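PDB 2JH3: ribosomal protein S2-related protein from Deinococcus radiodurans, which probably acts as a chelatase related to sirohydrochlorin ferrochelatase, and binds a 4Fe-4S iron-sulfur cluster. Local coordinates for residues S5-G10 against V67-V72. Numbering follows the deposited sequence.
Sequences SLVLIG and VTVVPV
V7 and V67 meet methyl to methyl on one face of the sheet, CG2 of V7 only 3.5 Å from CG2 of V67, a tight fit. Along the same face I9 sends CG1 obliquely against CG1 of V69, 3.6 Å apart; with CG1 anti to its carbonyl carbon (chi1 -55°), the isoleucine turns back toward V69, two residues before its bridge partner P71. The other face belongs to L6, L8, T68 and V70. Here L6 has CG anti to the backbone N (chi1 175°), which brings CD1 across to CG2 of V70, while L8 lies alongside V70 and touches its CB through CD2. Beta-branched V7, I9, V69 and V70 suit the extended backbone, while the longer leucines pack against helices 18-35 and 253-262. T68 OG1 lies 2.9 Å from a water that also bonds to S5 O, bridging both strands near their N-terminal ends. V7 N and I9 N donate to T68 O and V70 O, and T68, V70 and V72 return bonds to S5, V7 and I9. P71, lacking an N-H, falls where none is needed. Strands 5-10 and 66-71 are parallel neighbours inside a mostly parallel alpha/beta sheet, with 66-71 at its middle, as in the CbiX-like chelatase fold.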
loop_
_atom_site.group_PDB
_atom_site.type_symbol
_atom_site.label_atom_id
_atom_site.label_comp_id
_atom_site.label_asym_id
_atom_site.label_seq_id
_atom_site.Cartn_x
_atom_site.Cartn_y
_atom_site.Cartn_z
ATOM N N SER A 5 -34.396 -6.982 -12.431
ATOM C CA SER A 5 -33.328 -6.287 -11.687
ATOM C C SER A 5 -33.292 -4.797 -12.064
ATOM O O SER A 5 -33.457 -4.397 -13.226
ATOM C CB SER A 5 -31.905 -6.888 -11.996
ATOM O OG SER A 5 -31.844 -8.320 -11.907
ATOM N N LEU A 6 -33.005 -3.972 -11.077
ATOM C CA LEU A 6 -32.819 -2.528 -11.339
ATOM C C LEU A 6 -31.358 -2.257 -11.028
ATOM O O LEU A 6 -30.869 -2.706 -10.022
ATOM C CB LEU A 6 -33.716 -1.754 -10.396
ATOM C CG LEU A 6 -33.586 -0.230 -10.435
ATOM C CD1 LEU A 6 -33.902 0.327 -11.857
ATOM C CD2 LEU A 6 -34.546 0.289 -9.428
ATOM N N VAL A 7 -30.672 -1.589 -11.927
ATOM C CA VAL A 7 -29.299 -1.179 -11.736
ATOM C C VAL A 7 -29.229 0.334 -11.755
ATOM O O VAL A 7 -29.652 0.959 -12.712
ATOM C CB VAL A 7 -28.438 -1.684 -12.848
ATOM C CG1 VAL A 7 -27.039 -1.090 -12.777
ATOM C CG2 VAL A 7 -28.407 -3.222 -12.825
ATOM N N LEU A 8 -28.787 0.916 -10.639
ATOM C CA LEU A 8 -28.474 2.360 -10.553
ATOM C C LEU A 8 -26.991 2.674 -10.800
ATOM O O LEU A 8 -26.082 2.053 -10.178
ATOM C CB LEU A 8 -28.914 2.883 -9.182
ATOM C CG LEU A 8 -30.358 2.645 -8.771
ATOM C CD1 LEU A 8 -30.632 3.391 -7.509
ATOM C CD2 LEU A 8 -31.336 3.015 -9.843
ATOM N N ILE A 9 -26.725 3.647 -11.677
ATOM C CA ILE A 9 -25.357 4.021 -12.086
ATOM C C ILE A 9 -24.994 5.406 -11.613
ATOM O O ILE A 9 -25.665 6.405 -11.960
ATOM C CB ILE A 9 -25.156 4.080 -13.616
ATOM C CG1 ILE A 9 -25.548 2.769 -14.260
ATOM C CG2 ILE A 9 -23.715 4.443 -13.948
ATOM C CD1 ILE A 9 -24.802 1.623 -13.693
ATOM N N GLY A 10 -23.894 5.499 -10.870
ATOM C CA GLY A 10 -23.378 6.783 -10.393
ATOM C C GLY A 10 -22.032 7.078 -11.009
ATOM O O GLY A 10 -21.413 6.233 -11.679
ATOM N N VAL A 67 -33.271 -6.477 -17.130
ATOM C CA VAL A 67 -32.572 -5.430 -16.349
ATOM C C VAL A 67 -32.886 -4.028 -16.849
ATOM O O VAL A 67 -33.008 -3.791 -18.063
ATOM C CB VAL A 67 -31.035 -5.725 -16.304
ATOM C CG1 VAL A 67 -30.437 -5.577 -17.588
ATOM C CG2 VAL A 67 -30.290 -4.801 -15.304
ATOM N N THR A 68 -33.101 -3.121 -15.900
ATOM C CA THR A 68 -33.336 -1.699 -16.210
ATOM C C THR A 68 -32.156 -0.970 -15.572
ATOM O O THR A 68 -31.852 -1.200 -14.379
ATOM C CB THR A 68 -34.689 -1.185 -15.612
ATOM O OG1 THR A 68 -35.743 -1.983 -16.093
ATOM C CG2 THR A 68 -34.949 0.259 -16.023
ATOM N N VAL A 69 -31.485 -0.152 -16.369
ATOM C CA VAL A 69 -30.317 0.595 -15.922
ATOM C C VAL A 69 -30.684 2.083 -15.941
ATOM O O VAL A 69 -30.916 2.637 -17.018
ATOM C CB VAL A 69 -29.127 0.349 -16.825
ATOM C CG1 VAL A 69 -27.910 1.101 -16.413
ATOM C CG2 VAL A 69 -28.801 -1.178 -16.848
ATOM N N VAL A 70 -30.698 2.682 -14.760
ATOM C CA VAL A 70 -30.933 4.154 -14.634
ATOM C C VAL A 70 -29.670 4.918 -14.214
ATOM O O VAL A 70 -29.145 4.707 -13.101
ATOM C CB VAL A 70 -32.029 4.452 -13.596
ATOM C CG1 VAL A 70 -32.319 6.031 -13.464
ATOM C CG2 VAL A 70 -33.336 3.714 -13.938
ATOM N N PRO A 71 -29.232 5.894 -15.028
ATOM C CA PRO A 71 -28.185 6.807 -14.609
ATOM C C PRO A 71 -28.583 7.864 -13.566
ATOM O O PRO A 71 -29.364 8.770 -13.877
ATOM C CB PRO A 71 -27.774 7.515 -15.938
ATOM C CG PRO A 71 -28.297 6.647 -17.000
ATOM C CD PRO A 71 -29.588 6.147 -16.429
ATOM N N VAL A 72 -27.987 7.775 -12.373
ATOM C CA VAL A 72 -28.163 8.775 -11.313
ATOM C C VAL A 72 -27.177 9.931 -11.589
ATOM O O VAL A 72 -26.155 10.093 -10.912
ATOM C CB VAL A 72 -27.991 8.128 -9.891
ATOM C CG1 VAL A 72 -28.338 9.154 -8.749
ATOM C CG2 VAL A 72 -28.919 6.984 -9.743
HETATM O O HOH W 1 -35.854 -4.740 -15.236
#